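Local coordinates for protein dehydrogenase (Sinorhizobium meliloti, PDB 3UOE) that probably catalyses an oxidation-reduction reaction, as a member of the LDH2/MDH2 family of malate and L-lactate dehydrogenases, at residues Leu34-Leu39 / Ser48-Ala53; Leu79-Ala84 / Leu276-Pro281; Asp153-Ile158 / Ile291-Gly296; Val159-Glu164 / Lys284-Ile289; Leu166-Gly171 / Ile241-Asp246. One frame throughout, in Å; residues are numbered along the deposited sequence.

Interaction 1: residues Leu34-Leu39 / Ser48-Ala53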
# COMPACT_ATOMS: atom_id res chain seq x y z
N LEU A 34 13.47 -5.91 32.66
CA LEU A 34 14.64 -5.07 32.53
C LEU A 34 14.29 -3.80 31.76
O LEU A 34 14.65 -2.69 32.16
CB LEU A 34 15.75 -5.83 31.81
CG LEU A 34 17.00 -5.09 31.35
CD1 LEU A 34 17.64 -4.31 32.48
CD2 LEU A 34 18.00 -6.07 30.74
N SER A 35 13.57 -3.97 30.65
CA SER A 35 13.21 -2.86 29.78
C SER A 35 12.29 -1.86 30.46
O SER A 35 12.47 -0.65 30.34
CB SER A 35 12.55 -3.38 28.50
OG SER A 35 13.45 -4.15 27.73
N VAL A 36 11.29 -2.38 31.16
CA VAL A 36 10.38 -1.54 31.91
C VAL A 36 11.11 -0.71 32.98
O VAL A 36 10.86 0.49 33.11
CB VAL A 36 9.25 -2.36 32.56
CG1 VAL A 36 8.45 -1.50 33.54
CG2 VAL A 36 8.36 -2.97 31.49
N ALA A 37 12.00 -1.34 33.73
CA ALA A 37 12.71 -0.64 34.80
C ALA A 37 13.56 0.50 34.24
O ALA A 37 13.63 1.56 34.85
CB ALA A 37 13.57 -1.62 35.64
N LEU A 38 14.19 0.27 33.09
CA LEU A 38 14.98 1.31 32.45
C LEU A 38 14.09 2.48 32.01
O LEU A 38 14.40 3.64 32.28
CB LEU A 38 15.77 0.75 31.27
CG LEU A 38 16.88 -0.24 31.63
CD1 LEU A 38 17.33 -1.02 30.40
CD2 LEU A 38 18.07 0.46 32.30
N LEU A 39 12.99 2.18 31.34
CA LEU A 39 12.05 3.23 30.97
C LEU A 39 11.61 4.00 32.21
O LEU A 39 11.64 5.23 32.24
CB LEU A 39 10.83 2.65 30.26
CG LEU A 39 10.76 2.51 28.73
CD1 LEU A 39 11.71 3.45 28.02
CD2 LEU A 39 10.97 1.08 28.27
N SER A 48 2.70 2.97 30.25
CA SER A 48 3.43 3.35 29.05
C SER A 48 4.77 2.62 28.92
O SER A 48 5.18 2.24 27.82
CB SER A 48 3.63 4.86 29.00
OG SER A 48 2.39 5.51 28.81
N ALA A 49 5.45 2.42 30.05
CA ALA A 49 6.72 1.70 30.02
C ALA A 49 6.51 0.27 29.52
O ALA A 49 7.27 -0.24 28.71
CB ALA A 49 7.38 1.69 31.42
N ARG A 50 5.45 -0.36 30.01
CA ARG A 50 5.10 -1.72 29.65
C ARG A 50 4.81 -1.81 28.16
O ARG A 50 5.23 -2.76 27.49
CB ARG A 50 3.89 -2.17 30.47
CG ARG A 50 3.36 -3.55 30.15
CD ARG A 50 4.47 -4.60 30.21
NE ARG A 50 3.95 -5.93 29.95
CZ ARG A 50 3.55 -6.78 30.89
NH1 ARG A 50 3.62 -6.44 32.18
NH2 ARG A 50 3.09 -7.98 30.54
N LEU A 51 4.11 -0.81 27.63
CA LEU A 51 3.71 -0.79 26.23
C LEU A 51 4.92 -0.61 25.31
O LEU A 51 5.10 -1.37 24.36
CB LEU A 51 2.68 0.32 25.98
CG LEU A 51 2.33 0.59 24.51
CD1 LEU A 51 1.67 -0.64 23.84
CD2 LEU A 51 1.45 1.81 24.40
N GLN A 52 5.74 0.40 25.58
CA GLN A 52 6.98 0.56 24.84
C GLN A 52 7.84 -0.70 24.88
O GLN A 52 8.48 -1.06 23.89
CB GLN A 52 7.80 1.75 25.34
CG GLN A 52 9.15 1.90 24.61
CD GLN A 52 8.99 2.28 23.14
OE1 GLN A 52 8.70 3.44 22.81
NE2 GLN A 52 9.17 1.30 22.25
N ALA A 53 7.86 -1.37 26.03
CA ALA A 53 8.64 -2.60 26.16
C ALA A 53 8.01 -3.74 25.35
O ALA A 53 8.71 -4.51 24.70
CB ALA A 53 8.79 -2.99 27.62
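Val36 straddles the ridge that Ala49 and Ala53 form on the facing helix: its CG1 rests 4.0 Å from Ala49 CB, while CG2 lies 3.9 Å from Ala53 CB. The contact belongs to a steeply crossed helical hairpin made by the consecutive helices 28-41 and 46-61, which are joined by a short connection. Their segments run at 130° between N-to-C directions, and the axes come within 8.6 Å. That spacing suits small residues at the interface. Ala49 and Ala53, one turn apart, offer only a methyl each, and the larger side chains of the other helix lie against them. The torsion of Val36 divides its two methyls between these alanines, for CG1 sits anti to the backbone N (chi1 170°) and CG2 lies beside it. CG2 also presses on the backbone of the second helix, 3.9 Å from Arg50 CA, while the Arg50 side chain turns to the surface and its NE binds Asn54. One turn on from Ser35, Leu39 brings its CB to 3.8 Å from Ala49 CB, so this alanine methyl is met by both Val36 and Leu39. Ser35 packs with carbon alone, its CB 3.9 Å from Ala53 CB; its buried hydroxyl is satisfied within its own helix by the carbonyl O of Leu31. Helix 72-80 closes over this side of the hairpin through Leu72, Leu75 and Leu76. Here the side chains of Leu39 and Gln52 cross at about a right angle, with Leu39 CD2 4.2 Å from the aliphatic CG of Gln52.

Interaction 2: residues Leu79-Ala84 / Leu276-Pro281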
# COMPACT_ATOMS: atom_id res chain seq x y z
N LEU A 79 15.36 10.13 25.94
CA LEU A 79 14.62 10.52 27.12
C LEU A 79 15.50 11.33 28.08
O LEU A 79 15.11 12.40 28.53
CB LEU A 79 14.07 9.28 27.82
CG LEU A 79 12.90 8.59 27.12
CD1 LEU A 79 12.73 7.17 27.61
CD2 LEU A 79 11.60 9.40 27.28
N ASP A 80 16.68 10.80 28.37
CA ASP A 80 17.64 11.46 29.26
C ASP A 80 18.01 12.86 28.77
O ASP A 80 18.46 13.70 29.55
CB ASP A 80 18.93 10.64 29.35
CG ASP A 80 18.78 9.40 30.20
OD1 ASP A 80 17.89 9.36 31.09
OD2 ASP A 80 19.56 8.45 29.98
N LYS A 81 17.86 13.09 27.48
CA LYS A 81 18.39 14.32 26.90
C LYS A 81 17.30 15.31 26.59
O LYS A 81 17.57 16.38 26.06
CB LYS A 81 19.22 14.01 25.65
CG LYS A 81 20.55 13.32 25.96
CD LYS A 81 21.32 13.05 24.67
CE LYS A 81 22.66 12.38 24.93
NZ LYS A 81 23.62 13.27 25.64
N GLY A 82 16.06 14.96 26.93
CA GLY A 82 14.94 15.86 26.71
C GLY A 82 14.46 15.92 25.27
O GLY A 82 13.71 16.81 24.88
N LEU A 83 14.91 14.96 24.47
CA LEU A 83 14.47 14.85 23.09
C LEU A 83 13.19 14.01 23.00
O LEU A 83 12.40 14.16 22.08
CB LEU A 83 15.56 14.21 22.24
CG LEU A 83 16.85 15.01 22.09
CD1 LEU A 83 17.89 14.13 21.42
CD2 LEU A 83 16.60 16.29 21.27
N ALA A 84 13.02 13.11 23.97
CA ALA A 84 11.78 12.36 24.11
C ALA A 84 11.09 12.75 25.42
O ALA A 84 11.75 12.89 26.46
CB ALA A 84 12.04 10.85 24.07
N LEU A 276 17.42 7.52 14.42
CA LEU A 276 18.68 6.81 14.53
C LEU A 276 19.77 7.66 15.19
O LEU A 276 20.95 7.34 15.12
CB LEU A 276 19.15 6.35 13.14
CG LEU A 276 18.13 5.48 12.39
CD1 LEU A 276 18.59 5.26 10.96
CD2 LEU A 276 17.90 4.15 13.10
N ASP A 277 19.37 8.76 15.81
CA ASP A 277 20.31 9.59 16.55
C ASP A 277 19.66 10.04 17.84
O ASP A 277 18.45 9.92 18.01
CB ASP A 277 20.75 10.81 15.72
CG ASP A 277 19.64 11.85 15.59
OD1 ASP A 277 19.25 12.45 16.61
OD2 ASP A 277 19.16 12.06 14.45
N ASP A 278 20.46 10.56 18.75
CA ASP A 278 19.93 11.12 19.98
C ASP A 278 20.35 12.57 20.06
O ASP A 278 20.76 13.05 21.11
CB ASP A 278 20.45 10.35 21.19
CG ASP A 278 21.97 10.31 21.25
OD1 ASP A 278 22.63 10.91 20.37
OD2 ASP A 278 22.50 9.66 22.16
N ILE A 279 20.24 13.27 18.93
CA ILE A 279 20.66 14.66 18.85
C ILE A 279 19.53 15.59 18.42
O ILE A 279 19.39 16.70 18.93
CB ILE A 279 21.80 14.81 17.82
CG1 ILE A 279 23.05 14.08 18.31
CG2 ILE A 279 22.11 16.28 17.60
CD1 ILE A 279 24.10 13.88 17.23
N HIS A 280 18.72 15.11 17.48
CA HIS A 280 17.71 15.94 16.83
C HIS A 280 16.31 15.49 17.15
O HIS A 280 16.08 14.33 17.49
CB HIS A 280 17.91 15.92 15.31
CG HIS A 280 19.30 16.30 14.89
ND1 HIS A 280 20.19 15.40 14.36
CD2 HIS A 280 19.96 17.48 14.98
CE1 HIS A 280 21.33 16.01 14.10
NE2 HIS A 280 21.22 17.27 14.48
N PRO A 281 15.36 16.44 17.05
CA PRO A 281 13.93 16.13 17.20
C PRO A 281 13.52 15.02 16.22
O PRO A 281 13.98 15.02 15.09
CB PRO A 281 13.24 17.45 16.82
CG PRO A 281 14.27 18.52 17.12
CD PRO A 281 15.61 17.87 16.83
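Leu83 points its isobutyl group straight at the backbone of the loop 276-281, so that one methyl meets each of two successive peptides. CD1 lies against Asp278 O, and CD2 stands 3.7 Å from Ile279 O. With CG anti to its own carbonyl carbon (chi1 -65°), this rotation turns both branches onto the loop. Beside it, the long chain of Lys81 and the short one of Asp278 cross obliquely. The meeting is through carbon: Lys81 CE is 3.9 Å from Asp278 OD2, whereas NZ stays 5.1 Å from that oxygen, so any attraction between the opposite charges is probably modest, and no salt bridge forms. The carboxylate instead accepts a hydrogen bond from Ser77 OG. The loop that receives Leu83 is shaped by Asp277, whose OD1 takes both Ile279 N at 2.7 Å and His280 N at 2.8 Å, an Asx turn to Ile279 N and, with His280 N, an Asx motif. In segment 79-84, Gly82 ends the helix in a Schellman motif; its positive phi (77°) is easily adopted without a side chain, and it swings Leu83 round to the loop. The contact thus joins the C-terminal end of helix 72-80 to the connection between helix 246-264 and strand 285-291, with Arg78 NH1 of helix 72-80 binding the carbonyl oxygens of Asp277 and His280.

Interaction 3: residues Asp153-Ile158 / Ile291-Gly296; sequences DGLIGI and IDPSAG
Ile156 and Ile291 are joined by a reciprocal pair of backbone hydrogen bonds: Ile156 N gives to Ile291 O at 3.0 Å, and Ile291 N returns the bond to Ile156 O at 2.9 Å. Both donors lie in the plane of the carbonyl they meet. The apolar contacts follow from this register. The two isoleucines point to the same face of the sheet, with CB 3.9 Å from CB, and beta-branched chains suit the extended backbone that holds them there. Further along, Ile156 and Pro293 lie alongside each other, running in opposite senses, Ile156 CD1 lying 4.1 Å from Pro293 CG. Leu155 adds its CD2, 4.0 Å from Asp292 CA. This is an antiparallel hydrogen-bonded pair at one end of two inner strands of the mixed sheet, where strand 156-161 begins and strand 285-291 ends. Gly154, with positive phi, terminates the preceding helix in a Schellman motif and leads into the strand. Its carbonyl O lies 3.3 Å from Pro293 CD, which, bonded to the backbone N, sets a C-H group against the oxygen. Replacing this proline by a serine would probably leave Ile156 CD1 without the ring it packs on and the turn freer to shift. Polar bonds within the turn also fix the 3-10 segment that follows: Asp292 OD1 accepts Ser294 N at 2.9 Å from above the carboxylate plane, an Asx turn. The dimer meets this corner, for Leu259 and Leu263 of the second subunit pack on Ile156 and Ile291, and Arg95 NE of that subunit binds Ala295 O.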
# COMPACT_ATOMS: atom_id res chain seq x y z
N ASP A 153 -9.60 -5.97 17.61
CA ASP A 153 -10.79 -5.21 17.98
C ASP A 153 -11.84 -5.27 16.88
O ASP A 153 -12.83 -4.53 16.91
CB ASP A 153 -10.42 -3.75 18.27
CG ASP A 153 -9.84 -3.56 19.66
OD1 ASP A 153 -10.11 -4.39 20.55
OD2 ASP A 153 -9.11 -2.56 19.88
N GLY A 154 -11.62 -6.13 15.89
CA GLY A 154 -12.58 -6.30 14.82
C GLY A 154 -12.59 -5.16 13.83
O GLY A 154 -13.55 -4.98 13.09
N LEU A 155 -11.51 -4.39 13.80
CA LEU A 155 -11.39 -3.29 12.84
C LEU A 155 -10.35 -3.56 11.75
O LEU A 155 -9.45 -4.36 11.93
CB LEU A 155 -11.05 -1.99 13.56
CG LEU A 155 -12.05 -1.54 14.61
CD1 LEU A 155 -11.43 -0.47 15.52
CD2 LEU A 155 -13.36 -1.06 13.96
N ILE A 156 -10.50 -2.88 10.62
CA ILE A 156 -9.45 -2.84 9.61
C ILE A 156 -8.51 -1.70 9.97
O ILE A 156 -8.95 -0.57 10.17
CB ILE A 156 -10.03 -2.56 8.21
CG1 ILE A 156 -10.73 -3.81 7.66
CG2 ILE A 156 -8.93 -2.07 7.27
CD1 ILE A 156 -11.83 -3.48 6.61
N GLY A 157 -7.22 -2.02 10.08
CA GLY A 157 -6.22 -1.03 10.46
C GLY A 157 -5.12 -0.93 9.42
O GLY A 157 -4.52 -1.93 9.03
N ILE A 158 -4.87 0.30 8.96
CA ILE A 158 -3.82 0.56 7.99
C ILE A 158 -2.85 1.56 8.60
O ILE A 158 -3.26 2.63 9.07
CB ILE A 158 -4.41 1.11 6.69
CG1 ILE A 158 -5.43 0.11 6.14
CG2 ILE A 158 -3.31 1.44 5.66
CD1 ILE A 158 -6.08 0.54 4.86
N ILE A 291 -11.02 1.47 9.74
CA ILE A 291 -12.26 1.27 9.01
C ILE A 291 -13.10 0.20 9.71
O ILE A 291 -12.61 -0.89 10.01
CB ILE A 291 -11.99 0.80 7.57
CG1 ILE A 291 -10.95 1.72 6.90
CG2 ILE A 291 -13.28 0.72 6.77
CD1 ILE A 291 -10.68 1.36 5.44
N ASP A 292 -14.36 0.53 9.97
CA ASP A 292 -15.29 -0.41 10.57
C ASP A 292 -15.84 -1.34 9.49
O ASP A 292 -16.62 -0.91 8.65
CB ASP A 292 -16.43 0.38 11.25
CG ASP A 292 -17.36 -0.51 12.07
OD1 ASP A 292 -17.27 -1.76 11.98
OD2 ASP A 292 -18.21 0.06 12.81
N PRO A 293 -15.42 -2.61 9.50
CA PRO A 293 -15.95 -3.55 8.49
C PRO A 293 -17.48 -3.61 8.51
O PRO A 293 -18.09 -3.90 7.47
CB PRO A 293 -15.37 -4.90 8.93
CG PRO A 293 -14.19 -4.55 9.81
CD PRO A 293 -14.59 -3.29 10.51
N SER A 294 -18.10 -3.33 9.66
CA SER A 294 -19.56 -3.44 9.77
C SER A 294 -20.30 -2.37 8.96
O SER A 294 -21.49 -2.52 8.66
CB SER A 294 -20.02 -3.48 11.23
OG SER A 294 -20.12 -2.18 11.78
N ALA A 295 -19.61 -1.30 8.59
CA ALA A 295 -20.18 -0.30 7.69
C ALA A 295 -20.27 -0.87 6.27
O ALA A 295 -21.05 -0.39 5.46
CB ALA A 295 -19.34 0.95 7.69
N GLY A 296 -19.47 -1.89 6.00
CA GLY A 296 -19.36 -2.44 4.66
C GLY A 296 -20.44 -3.46 4.37
O GLY A 296 -21.28 -3.74 5.21

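Interaction 4: residues Val159-Glu164 / Lys284-Ile289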
# COMPACT_ATOMS: atom_id res chain seq x y z
N VAL A 159 -1.57 1.19 8.63
CA VAL A 159 -0.57 1.97 9.35
C VAL A 159 0.64 2.26 8.48
O VAL A 159 1.10 1.38 7.74
CB VAL A 159 -0.12 1.25 10.61
CG1 VAL A 159 0.42 2.25 11.62
CG2 VAL A 159 -1.27 0.46 11.21
N MSE A 160 1.14 3.49 8.57
CA MSE A 160 2.33 3.92 7.83
C MSE A 160 3.20 4.78 8.72
O MSE A 160 2.71 5.48 9.62
CB MSE A 160 1.94 4.75 6.61
CG MSE A 160 1.53 3.94 5.40
SE MSE A 160 0.45 5.03 4.17
CE MSE A 160 1.55 6.62 4.07
N SER A 161 4.50 4.75 8.46
CA SER A 161 5.44 5.58 9.18
C SER A 161 6.60 5.83 8.25
O SER A 161 6.96 4.95 7.45
CB SER A 161 5.92 4.85 10.44
OG SER A 161 6.65 5.71 11.31
N THR A 162 7.17 7.02 8.32
CA THR A 162 8.35 7.36 7.53
C THR A 162 9.61 7.38 8.40
O THR A 162 9.57 7.07 9.59
CB THR A 162 8.17 8.70 6.81
OG1 THR A 162 7.93 9.74 7.76
CG2 THR A 162 7.02 8.62 5.81
N SER A 163 10.74 7.77 7.79
CA SER A 163 12.03 7.68 8.48
C SER A 163 13.07 8.61 7.87
O SER A 163 12.77 9.37 6.96
CB SER A 163 12.55 6.25 8.39
OG SER A 163 13.08 6.02 7.09
N GLU A 164 14.30 8.54 8.40
CA GLU A 164 15.45 9.15 7.77
C GLU A 164 15.57 8.62 6.34
O GLU A 164 15.23 7.47 6.07
CB GLU A 164 16.75 8.79 8.52
CG GLU A 164 17.02 9.56 9.81
CD GLU A 164 16.36 8.93 11.03
OE1 GLU A 164 15.40 8.14 10.86
OE2 GLU A 164 16.82 9.23 12.16
N LYS A 284 9.76 12.69 11.66
CA LYS A 284 9.08 11.84 10.70
C LYS A 284 7.57 11.86 11.01
O LYS A 284 7.14 12.50 11.98
CB LYS A 284 9.65 10.41 10.76
CG LYS A 284 8.91 9.44 11.66
CD LYS A 284 8.95 9.82 13.11
CE LYS A 284 7.75 9.25 13.87
NZ LYS A 284 8.05 7.96 14.50
N GLY A 285 6.77 11.20 10.18
CA GLY A 285 5.33 11.18 10.39
C GLY A 285 4.77 9.76 10.40
O GLY A 285 5.45 8.82 10.01
N ASP A 286 3.53 9.63 10.87
CA ASP A 286 2.84 8.34 10.90
C ASP A 286 1.37 8.58 10.59
O ASP A 286 0.82 9.63 10.93
CB ASP A 286 2.94 7.67 12.28
CG ASP A 286 4.20 8.07 13.03
OD1 ASP A 286 4.21 9.16 13.63
OD2 ASP A 286 5.18 7.29 13.01
N LEU A 287 0.77 7.60 9.93
CA LEU A 287 -0.63 7.63 9.59
C LEU A 287 -1.27 6.34 10.08
O LEU A 287 -0.71 5.25 9.94
CB LEU A 287 -0.83 7.72 8.08
CG LEU A 287 -0.35 8.98 7.36
CD1 LEU A 287 -0.56 8.86 5.84
CD2 LEU A 287 -1.05 10.22 7.93
N LEU A 288 -2.45 6.50 10.67
CA LEU A 288 -3.29 5.38 11.06
C LEU A 288 -4.67 5.57 10.43
O LEU A 288 -5.32 6.59 10.64
CB LEU A 288 -3.41 5.30 12.58
CG LEU A 288 -4.43 4.27 13.08
CD1 LEU A 288 -3.96 2.85 12.79
CD2 LEU A 288 -4.71 4.45 14.57
N ILE A 289 -5.11 4.61 9.64
CA ILE A 289 -6.44 4.64 9.08
C ILE A 289 -7.23 3.46 9.61
O ILE A 289 -6.82 2.32 9.45
CB ILE A 289 -6.42 4.55 7.55
CG1 ILE A 289 -5.81 5.81 6.95
CG2 ILE A 289 -7.84 4.32 7.01
CD1 ILE A 289 -5.14 5.57 5.63
O HOH W 1 8.41 5.01 13.13
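Asp286 OD2 is gripped from both segments: Ser161 OG donates to it at 2.7 Å on the anti side of the carboxylate, 26° out of its plane, and Lys284 NZ makes a weak salt bridge at 3.3 Å. Ser161 reaches it with OG anti to the backbone N (chi1 -169°), and the same hydroxyl accepts a bond from a water 2.6 Å away. The ammonium group has its stronger partner in Asn138 O. A small hydroxyl suits this non-hydrogen-bonded pair, where the CA atoms are only 4.2 Å apart. Next to it the antiparallel ladder passes through the hydrogen-bonded pair Met160 and Leu287, with Met160 N bound to Leu287 O. Just past the strand, Thr162 continues the pairing: its OG1 accepts Gly285 N at 3.1 Å in an almost straight bond (179°), while Thr162 N gives to Gly285 O. The apolar chains run side by side, CE of Met160, present as selenomethionine, lying 3.6 Å from Leu287 CD1, and Val159 CG2 3.9 Å from Leu288 CD1 on the other face. The two strands lie centrally in the mixed sheet, flanked by strands 129-137 and 182-186; helix 109-127 covers Val159 and Leu288, and helix 246-264 covers Met160.

Interaction 5: residues Leu166-Gly171 / Ile241-Asp246; sequences LVHPFG and IAPFGD
His168 bonds to Ile241 by its backbone and covers it with its ring: N donates to Ile241 O at 2.8 Å, and the same oxygen lies 3.4 Å above one ring face, offset toward the rim. The imidazole lies against Ala242, NE2 being 3.7 Å from Ala242 CB. Pro243 lies alongside, crossing His168 at about a right angle, its CD 3.3 Å from His168 O. Beyond, Phe170 CE1 touches Asp246 CB at 3.6 Å, the ring and carboxylate planes 59° apart. A bond within its own segment positions the histidine: ND1 donates to Pro169 O at 2.8 Å, which helps hold the ring where CG lies between the backbone N and the carbonyl carbon (chi1 60°). A leucine here would probably leave Pro169 O without its side-chain donor and uncover Ile241 O. Val322 of the second subunit packs on Pro169. Ile241 N gives to Leu166 O, making with His168 N a single bridge centred on Val167 and Ile241, while Leu166 and Val167 form a classic beta bulge opposite Ile177. The two loops, one between strands 156-161 and 182-186, the other joining strand 240-241 to helix 246-264, are backed by Tyr250 of that helix and by Met204 of helix 204-213.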
# COMPACT_ATOMS: atom_id res chain seq x y z
N LEU A 166 16.95 6.72 3.75
CA LEU A 166 17.85 5.58 3.79
C LEU A 166 17.81 4.77 2.50
O LEU A 166 18.64 3.89 2.29
CB LEU A 166 17.50 4.67 4.97
CG LEU A 166 17.68 5.32 6.33
CD1 LEU A 166 16.99 4.49 7.42
CD2 LEU A 166 19.16 5.55 6.63
N VAL A 167 16.85 5.09 1.64
CA VAL A 167 16.52 4.25 0.50
C VAL A 167 16.65 5.05 -0.78
O VAL A 167 16.15 6.17 -0.87
CB VAL A 167 15.06 3.75 0.61
CG1 VAL A 167 14.64 2.97 -0.65
CG2 VAL A 167 14.87 2.90 1.88
N HIS A 168 17.32 4.50 -1.79
CA HIS A 168 17.42 5.22 -3.05
C HIS A 168 16.25 4.91 -3.96
O HIS A 168 15.66 3.84 -3.85
CB HIS A 168 18.75 4.95 -3.76
CG HIS A 168 18.97 3.51 -4.11
ND1 HIS A 168 18.27 2.87 -5.11
CD2 HIS A 168 19.86 2.61 -3.63
CE1 HIS A 168 18.70 1.63 -5.22
NE2 HIS A 168 19.66 1.44 -4.33
N PRO A 169 15.91 5.83 -4.86
CA PRO A 169 14.85 5.52 -5.82
C PRO A 169 15.32 4.42 -6.76
O PRO A 169 16.52 4.17 -6.88
CB PRO A 169 14.69 6.82 -6.60
CG PRO A 169 15.41 7.88 -5.80
CD PRO A 169 16.49 7.16 -5.08
N PHE A 170 14.37 3.76 -7.41
CA PHE A 170 14.70 2.85 -8.49
C PHE A 170 15.40 3.68 -9.58
O PHE A 170 14.90 4.74 -9.97
CB PHE A 170 13.43 2.19 -9.02
CG PHE A 170 13.67 1.20 -10.11
CD1 PHE A 170 14.17 -0.07 -9.83
CD2 PHE A 170 13.40 1.52 -11.43
CE1 PHE A 170 14.39 -0.98 -10.84
CE2 PHE A 170 13.62 0.60 -12.46
CZ PHE A 170 14.12 -0.65 -12.16
N GLY A 171 16.56 3.24 -10.04
CA GLY A 171 17.32 3.98 -11.04
C GLY A 171 18.25 5.05 -10.47
O GLY A 171 18.98 5.70 -11.23
N ILE A 241 19.81 2.04 0.55
CA ILE A 241 19.22 0.72 0.41
C ILE A 241 18.31 0.75 -0.80
O ILE A 241 17.73 1.78 -1.12
CB ILE A 241 18.41 0.36 1.69
CG1 ILE A 241 19.34 0.29 2.90
CG2 ILE A 241 17.67 -0.95 1.51
CD1 ILE A 241 18.62 0.27 4.25
N ALA A 242 18.20 -0.39 -1.48
CA ALA A 242 17.31 -0.50 -2.63
C ALA A 242 15.86 -0.69 -2.18
O ALA A 242 15.60 -1.19 -1.08
CB ALA A 242 17.74 -1.66 -3.52
N PRO A 243 14.91 -0.26 -3.02
CA PRO A 243 13.50 -0.56 -2.79
C PRO A 243 13.27 -2.04 -3.07
O PRO A 243 14.04 -2.63 -3.82
CB PRO A 243 12.80 0.25 -3.88
CG PRO A 243 13.84 0.32 -4.99
CD PRO A 243 15.11 0.57 -4.21
N PHE A 244 12.25 -2.63 -2.48
CA PHE A 244 11.88 -3.99 -2.87
C PHE A 244 11.04 -3.88 -4.13
O PHE A 244 10.49 -2.82 -4.41
CB PHE A 244 11.07 -4.68 -1.77
CG PHE A 244 9.59 -4.58 -1.97
CD1 PHE A 244 8.92 -3.41 -1.66
CD2 PHE A 244 8.88 -5.66 -2.48
CE1 PHE A 244 7.55 -3.32 -1.85
CE2 PHE A 244 7.52 -5.58 -2.67
CZ PHE A 244 6.85 -4.41 -2.35
N GLY A 245 10.94 -4.96 -4.89
CA GLY A 245 10.05 -5.01 -6.03
C GLY A 245 10.33 -3.97 -7.10
O GLY A 245 9.42 -3.56 -7.81
N ASP A 246 11.58 -3.54 -7.20
CA ASP A 246 11.98 -2.64 -8.28
C ASP A 246 11.11 -1.37 -8.37
O ASP A 246 10.85 -0.72 -7.36
CB ASP A 246 12.00 -3.39 -9.62
CG ASP A 246 12.98 -4.58 -9.61
OD1 ASP A 246 14.12 -4.43 -9.12
OD2 ASP A 246 12.59 -5.66 -10.11

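Interactions 3 and 4 continue one strand pair, strand 156-161 with strand 285-291, and are stitched together where Ile289 N lies 2.8 Å from Ile158 O. Interaction 2 is linked to interaction 4, Glu164 OE2 receiving Leu276 N at 2.9 Å, and touches interaction 5 through Leu276 CD1 and Leu166 CD1, 4.0 Å apart. It also touches the helical hairpin of interaction 1, Leu79 CD1 being 3.9 Å from Leu39 CD1. Interactions 1 and 5 lie on opposite sides of the chain's centre, their centres about 34 Å apart. Interactions 3 and 5, about 14 Å apart at their nearest atoms, both meet the second subunit.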